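Local coordinates for laminin subunit ALPHA-1 (Mus musculus, PDB 2JD4), which forms the LG4-5 domain pair of a basement membrane laminin chain, binds magnesium in the crystal and probably helps anchor laminin-111 to cell surfaces, at residues A[59-71]-A[139-153]. The protein carries 4 engineered substitutions. Sequence-based numbering, arbitrary orientation.
Sequences LIYYVAHQNQMDY and DVERKLYLGGLPSHY. With MG (magnesium ion), chain C.
Tyr62 and Tyr145 form an antiparallel hydrogen-bonded pair joining strands 59-64 and 143-146 in one sheet of the laminin G beta sandwich. Each backbone N donates to the other's O, and the two rings lie side by side on the same face, Tyr62 CD2 being 3.9 Å from Tyr145 CD1. With CG anti to the backbone N (chi1 173°), the Tyr62 ring leans toward the chain that follows strand 143-146. There Leu149 CD2 packs 3.6 Å from Tyr62 CD2, and Tyr153 crosses Tyr62 at about a right angle. These two rings meet rim to rim with planes 63° apart, CE2 of Tyr62 lying 3.4 Å from CE2 of Tyr153, and Tyr62 OH and Tyr153 OH share a hydrogen bond of 3.1 Å. A valine in place of Tyr62 would probably leave the Tyr153 hydroxyl without this partner and open a gap beside Leu149. Tyr153 OH also meets a water held by His65 O, which ties it to the turn after strand 59-64. On the other face of the sheet, Tyr61 sends its hydroxyl to Thr110 of the opposing sheet. At the end of strand 59-64, Val140 CB sits 3.4 Å from Ala64 C, while another water accepts from Ala64 N and lies within hydrogen-bonding reach of Glu141 O and Lys143 O, which may compete for its protons. Asp70 and Asp139 then converge on magnesium, whose shell is completed by Leu87 O, Thr137 O and two waters. Asp70 OD2 is gripped twice: it binds the metal at 2.3 Å and accepts from Asp139 N at 3.0 Å, the N-H arriving from above the carboxylate plane.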
loop_
_atom_site.group_PDB
_atom_site.type_symbol
_atom_site.label_atom_id
_atom_site.label_comp_id
_atom_site.label_asym_id
_atom_site.label_seq_id
_atom_site.Cartn_x
_atom_site.Cartn_y
_atom_site.Cartn_z
ATOM N N LEU A 59 -5.901 -10.002 1.267
ATOM C CA LEU A 59 -6.226 -11.393 0.941
ATOM C C LEU A 59 -4.960 -12.093 0.438
ATOM O O LEU A 59 -4.295 -11.594 -0.464
ATOM C CB LEU A 59 -7.334 -11.440 -0.125
ATOM C CG LEU A 59 -7.847 -12.825 -0.551
ATOM C CD1 LEU A 59 -9.291 -12.731 -1.032
ATOM C CD2 LEU A 59 -6.950 -13.394 -1.646
ATOM N N ILE A 60 -4.632 -13.244 1.025
ATOM C CA ILE A 60 -3.429 -13.983 0.645
ATOM C C ILE A 60 -3.721 -15.084 -0.387
ATOM O O ILE A 60 -2.976 -15.227 -1.363
ATOM C CB ILE A 60 -2.739 -14.553 1.897
ATOM C CG1 ILE A 60 -2.389 -13.396 2.849
ATOM C CG2 ILE A 60 -1.491 -15.338 1.493
ATOM C CD1 ILE A 60 -1.948 -13.817 4.258
ATOM N N TYR A 61 -4.781 -15.870 -0.174
ATOM C CA TYR A 61 -5.191 -16.874 -1.165
ATOM C C TYR A 61 -6.681 -17.168 -1.064
ATOM O O TYR A 61 -7.292 -16.991 -0.002
ATOM C CB TYR A 61 -4.367 -18.176 -1.067
ATOM C CG TYR A 61 -4.754 -19.175 0.005
ATOM C CD1 TYR A 61 -5.959 -19.878 -0.057
ATOM C CD2 TYR A 61 -3.882 -19.463 1.052
ATOM C CE1 TYR A 61 -6.277 -20.843 0.895
ATOM C CE2 TYR A 61 -4.194 -20.425 2.011
ATOM C CZ TYR A 61 -5.395 -21.111 1.922
ATOM O OH TYR A 61 -5.703 -22.067 2.864
ATOM N N TYR A 62 -7.255 -17.616 -2.178
ATOM C CA TYR A 62 -8.676 -17.923 -2.257
ATOM C C TYR A 62 -8.972 -19.015 -3.290
ATOM O O TYR A 62 -8.372 -19.044 -4.367
ATOM C CB TYR A 62 -9.427 -16.640 -2.626
ATOM C CG TYR A 62 -10.903 -16.783 -2.922
ATOM C CD1 TYR A 62 -11.844 -16.853 -1.891
ATOM C CD2 TYR A 62 -11.364 -16.803 -4.236
ATOM C CE1 TYR A 62 -13.203 -16.935 -2.169
ATOM C CE2 TYR A 62 -12.723 -16.888 -4.525
ATOM C CZ TYR A 62 -13.635 -16.952 -3.489
ATOM O OH TYR A 62 -14.977 -17.029 -3.776
ATOM N N VAL A 63 -9.885 -19.917 -2.938
ATOM C CA VAL A 63 -10.340 -20.989 -3.828
ATOM C C VAL A 63 -11.838 -21.101 -3.582
ATOM O O VAL A 63 -12.299 -20.913 -2.454
ATOM C CB VAL A 63 -9.674 -22.360 -3.530
ATOM C CG1 VAL A 63 -8.209 -22.325 -3.924
ATOM C CG2 VAL A 63 -9.836 -22.723 -2.065
ATOM N N ALA A 64 -12.607 -21.386 -4.626
ATOM C CA ALA A 64 -14.049 -21.475 -4.450
ATOM C C ALA A 64 -14.768 -22.183 -5.576
ATOM O O ALA A 64 -14.259 -22.307 -6.697
ATOM C CB ALA A 64 -14.633 -20.079 -4.280
ATOM N N HIS A 65 -15.975 -22.641 -5.262
ATOM C CA HIS A 65 -16.806 -23.320 -6.231
ATOM C C HIS A 65 -17.271 -22.241 -7.195
ATOM O O HIS A 65 -17.222 -21.046 -6.878
ATOM C CB HIS A 65 -17.996 -23.967 -5.516
ATOM C CG HIS A 65 -18.853 -24.810 -6.405
ATOM N ND1 HIS A 65 -19.716 -24.272 -7.336
ATOM C CD2 HIS A 65 -18.965 -26.154 -6.519
ATOM C CE1 HIS A 65 -20.321 -25.250 -7.986
ATOM N NE2 HIS A 65 -19.883 -26.402 -7.511
ATOM N N GLN A 66 -17.703 -22.653 -8.380
ATOM C CA GLN A 66 -18.185 -21.707 -9.373
ATOM C C GLN A 66 -19.357 -20.892 -8.815
ATOM O O GLN A 66 -19.476 -19.704 -9.101
ATOM C CB GLN A 66 -18.632 -22.449 -10.637
ATOM C CG GLN A 66 -19.165 -21.548 -11.744
ATOM C CD GLN A 66 -18.092 -20.681 -12.378
ATOM O OE1 GLN A 66 -18.365 -19.924 -13.311
ATOM N NE2 GLN A 66 -16.862 -20.787 -11.877
ATOM N N ASN A 67 -20.219 -21.529 -8.023
ATOM C CA ASN A 67 -21.368 -20.825 -7.450
ATOM C C ASN A 67 -21.029 -20.196 -6.107
ATOM O O ASN A 67 -21.879 -19.562 -5.478
ATOM C CB ASN A 67 -22.584 -21.755 -7.294
ATOM C CG ASN A 67 -22.335 -22.916 -6.342
ATOM O OD1 ASN A 67 -21.755 -22.750 -5.270
ATOM N ND2 ASN A 67 -22.802 -24.100 -6.724
ATOM N N GLN A 68 -19.779 -20.380 -5.682
ATOM C CA GLN A 68 -19.274 -19.826 -4.429
ATOM C C GLN A 68 -19.902 -20.364 -3.148
ATOM O O GLN A 68 -19.743 -19.765 -2.086
ATOM C CB GLN A 68 -19.387 -18.298 -4.450
ATOM C CG GLN A 68 -18.451 -17.632 -5.453
ATOM C CD GLN A 68 -18.286 -16.148 -5.199
ATOM O OE1 GLN A 68 -18.006 -15.735 -4.080
ATOM N NE2 GLN A 68 -18.450 -15.338 -6.239
ATOM N N MET A 69 -20.598 -21.495 -3.240
ATOM C CA MET A 69 -21.227 -22.101 -2.070
ATOM C C MET A 69 -20.180 -22.814 -1.221
ATOM O O MET A 69 -20.399 -23.080 -0.040
ATOM C CB MET A 69 -22.321 -23.080 -2.508
ATOM C CG MET A 69 -23.716 -22.700 -2.031
ATOM S SD MET A 69 -24.115 -20.953 -2.283
ATOM C CE MET A 69 -24.593 -20.946 -4.028
ATOM N N ASP A 70 -19.043 -23.129 -1.843
ATOM C CA ASP A 70 -17.917 -23.772 -1.171
ATOM C C ASP A 70 -16.730 -22.829 -1.363
ATOM O O ASP A 70 -16.584 -22.241 -2.434
ATOM C CB ASP A 70 -17.573 -25.118 -1.824
ATOM C CG ASP A 70 -18.553 -26.221 -1.467
ATOM O OD1 ASP A 70 -19.769 -26.013 -1.653
ATOM O OD2 ASP A 70 -18.093 -27.294 -1.009
ATOM N N TYR A 71 -15.888 -22.678 -0.343
ATOM C CA TYR A 71 -14.715 -21.811 -0.469
ATOM C C TYR A 71 -13.719 -22.013 0.656
ATOM O O TYR A 71 -14.012 -22.669 1.651
ATOM C CB TYR A 71 -15.136 -20.332 -0.516
ATOM C CG TYR A 71 -15.760 -19.822 0.767
ATOM C CD1 TYR A 71 -14.984 -19.597 1.903
ATOM C CD2 TYR A 71 -17.137 -19.602 0.857
ATOM C CE1 TYR A 71 -15.560 -19.173 3.103
ATOM C CE2 TYR A 71 -17.724 -19.180 2.055
ATOM C CZ TYR A 71 -16.930 -18.970 3.171
ATOM O OH TYR A 71 -17.500 -18.582 4.358
ATOM N N ASP A 139 -15.666 -28.563 -2.231
ATOM C CA ASP A 139 -15.802 -28.648 -3.680
ATOM C C ASP A 139 -15.558 -27.289 -4.319
ATOM O O ASP A 139 -16.415 -26.403 -4.246
ATOM C CB ASP A 139 -17.210 -29.137 -4.026
ATOM C CG ASP A 139 -17.588 -30.392 -3.265
ATOM O OD1 ASP A 139 -17.067 -31.473 -3.611
ATOM O OD2 ASP A 139 -18.393 -30.296 -2.310
ATOM N N VAL A 140 -14.400 -27.128 -4.958
ATOM C CA VAL A 140 -14.060 -25.856 -5.588
ATOM C C VAL A 140 -13.401 -26.017 -6.955
ATOM O O VAL A 140 -12.921 -27.099 -7.294
ATOM C CB VAL A 140 -13.099 -25.042 -4.693
ATOM C CG1 VAL A 140 -13.729 -24.814 -3.322
ATOM C CG2 VAL A 140 -11.780 -25.784 -4.546
ATOM N N GLU A 141 -13.380 -24.931 -7.726
ATOM C CA GLU A 141 -12.767 -24.921 -9.054
ATOM C C GLU A 141 -11.274 -25.207 -8.948
ATOM O O GLU A 141 -10.644 -24.854 -7.952
ATOM C CB GLU A 141 -12.968 -23.559 -9.721
ATOM C CG GLU A 141 -14.389 -23.261 -10.133
ATOM C CD GLU A 141 -14.854 -24.139 -11.274
ATOM O OE1 GLU A 141 -15.005 -25.365 -11.069
ATOM O OE2 GLU A 141 -15.062 -23.600 -12.380
ATOM N N ARG A 142 -10.724 -25.838 -9.985
ATOM C CA ARG A 142 -9.309 -26.205 -10.044
ATOM C C ARG A 142 -8.400 -24.986 -10.253
ATOM O O ARG A 142 -7.537 -24.998 -11.135
ATOM C CB ARG A 142 -9.079 -27.191 -11.197
ATOM C CG ARG A 142 -9.947 -28.444 -11.186
ATOM C CD ARG A 142 -9.216 -29.629 -10.574
ATOM N NE ARG A 142 -9.099 -29.512 -9.125
ATOM C CZ ARG A 142 -8.226 -30.192 -8.387
ATOM N NH1 ARG A 142 -7.383 -31.041 -8.962
ATOM N NH2 ARG A 142 -8.202 -30.025 -7.072
ATOM N N LYS A 143 -8.588 -23.942 -9.450
ATOM C CA LYS A 143 -7.782 -22.729 -9.577
ATOM C C LYS A 143 -7.602 -22.040 -8.232
ATOM O O LYS A 143 -8.543 -21.935 -7.452
ATOM C CB LYS A 143 -8.447 -21.738 -10.540
ATOM C CG LYS A 143 -8.623 -22.246 -11.958
ATOM C CD LYS A 143 -9.411 -21.256 -12.811
ATOM C CE LYS A 143 -9.630 -21.804 -14.223
ATOM N NZ LYS A 143 -10.448 -20.891 -15.077
ATOM N N LEU A 144 -6.392 -21.561 -7.965
ATOM C CA LEU A 144 -6.132 -20.867 -6.714
ATOM C C LEU A 144 -5.696 -19.441 -7.011
ATOM O O LEU A 144 -4.811 -19.220 -7.832
ATOM C CB LEU A 144 -5.054 -21.597 -5.899
ATOM C CG LEU A 144 -4.609 -20.946 -4.578
ATOM C CD1 LEU A 144 -4.308 -22.004 -3.523
ATOM C CD2 LEU A 144 -3.387 -20.089 -4.829
ATOM N N TYR A 145 -6.342 -18.479 -6.361
ATOM C CA TYR A 145 -5.999 -17.071 -6.544
ATOM C C TYR A 145 -5.012 -16.697 -5.448
ATOM O O TYR A 145 -5.322 -16.826 -4.261
ATOM C CB TYR A 145 -7.249 -16.195 -6.444
ATOM C CG TYR A 145 -8.268 -16.489 -7.517
ATOM C CD1 TYR A 145 -9.155 -17.559 -7.389
ATOM C CD2 TYR A 145 -8.328 -15.714 -8.675
ATOM C CE1 TYR A 145 -10.079 -17.845 -8.386
ATOM C CE2 TYR A 145 -9.247 -15.995 -9.678
ATOM C CZ TYR A 145 -10.120 -17.059 -9.528
ATOM O OH TYR A 145 -11.038 -17.326 -10.519
ATOM N N LEU A 146 -3.826 -16.242 -5.852
ATOM C CA LEU A 146 -2.771 -15.874 -4.912
ATOM C C LEU A 146 -2.493 -14.366 -4.834
ATOM O O LEU A 146 -2.315 -13.691 -5.857
ATOM C CB LEU A 146 -1.467 -16.607 -5.281
ATOM C CG LEU A 146 -0.276 -16.421 -4.323
ATOM C CD1 LEU A 146 -0.592 -17.101 -2.973
ATOM C CD2 LEU A 146 0.994 -17.030 -4.940
ATOM N N GLY A 147 -2.466 -13.850 -3.608
ATOM C CA GLY A 147 -2.179 -12.446 -3.376
ATOM C C GLY A 147 -3.281 -11.434 -3.623
ATOM O O GLY A 147 -3.130 -10.267 -3.265
ATOM N N GLY A 148 -4.372 -11.865 -4.245
ATOM C CA GLY A 148 -5.471 -10.961 -4.533
ATOM C C GLY A 148 -6.457 -11.612 -5.488
ATOM O O GLY A 148 -6.353 -12.804 -5.766
ATOM N N LEU A 149 -7.401 -10.831 -6.002
ATOM C CA LEU A 149 -8.411 -11.339 -6.933
ATOM C C LEU A 149 -8.497 -10.464 -8.184
ATOM O O LEU A 149 -8.097 -9.294 -8.172
ATOM C CB LEU A 149 -9.793 -11.363 -6.256
ATOM C CG LEU A 149 -9.947 -12.155 -4.957
ATOM C CD1 LEU A 149 -11.285 -11.786 -4.293
ATOM C CD2 LEU A 149 -9.871 -13.644 -5.247
ATOM N N PRO A 150 -9.024 -11.023 -9.287
ATOM C CA PRO A 150 -9.168 -10.281 -10.544
ATOM C C PRO A 150 -10.166 -9.144 -10.324
ATOM O O PRO A 150 -11.053 -9.245 -9.474
ATOM C CB PRO A 150 -9.714 -11.332 -11.513
ATOM C CG PRO A 150 -9.275 -12.644 -10.910
ATOM C CD PRO A 150 -9.463 -12.421 -9.442
ATOM N N SER A 151 -10.017 -8.070 -11.086
ATOM C CA SER A 151 -10.897 -6.911 -10.974
ATOM C C SER A 151 -12.369 -7.240 -11.266
ATOM O O SER A 151 -13.279 -6.660 -10.671
ATOM C CB SER A 151 -10.420 -5.814 -11.931
ATOM O OG SER A 151 -11.188 -4.638 -11.778
ATOM N N HIS A 152 -12.597 -8.172 -12.178
ATOM C CA HIS A 152 -13.955 -8.546 -12.556
ATOM C C HIS A 152 -14.659 -9.496 -11.582
ATOM O O HIS A 152 -15.875 -9.660 -11.652
ATOM C CB HIS A 152 -13.946 -9.179 -13.952
ATOM C CG HIS A 152 -13.126 -10.429 -14.046
ATOM N ND1 HIS A 152 -13.456 -11.589 -13.378
ATOM C CD2 HIS A 152 -11.988 -10.701 -14.730
ATOM C CE1 HIS A 152 -12.557 -12.520 -13.646
ATOM N NE2 HIS A 152 -11.656 -12.008 -14.464
ATOM N N TYR A 153 -13.903 -10.104 -10.671
ATOM C CA TYR A 153 -14.467 -11.062 -9.718
ATOM C C TYR A 153 -15.156 -10.405 -8.517
ATOM O O TYR A 153 -14.685 -9.396 -7.999
ATOM C CB TYR A 153 -13.355 -11.997 -9.222
ATOM C CG TYR A 153 -13.845 -13.276 -8.592
ATOM C CD1 TYR A 153 -14.362 -14.306 -9.376
ATOM C CD2 TYR A 153 -13.803 -13.455 -7.212
ATOM C CE1 TYR A 153 -14.824 -15.484 -8.801
ATOM C CE2 TYR A 153 -14.262 -14.628 -6.624
ATOM C CZ TYR A 153 -14.771 -15.637 -7.424
ATOM O OH TYR A 153 -15.226 -16.797 -6.847
HETATM MG MG MG C . -19.053 -29.249 -0.392
HETATM O O HOH W 1 -11.154 -22.156 -7.053
HETATM O O HOH W 2 -15.602 -19.290 -8.157
HETATM O O HOH W 3 -20.977 -28.332 -1.360
HETATM O O HOH W 4 -20.111 -31.048 0.430
#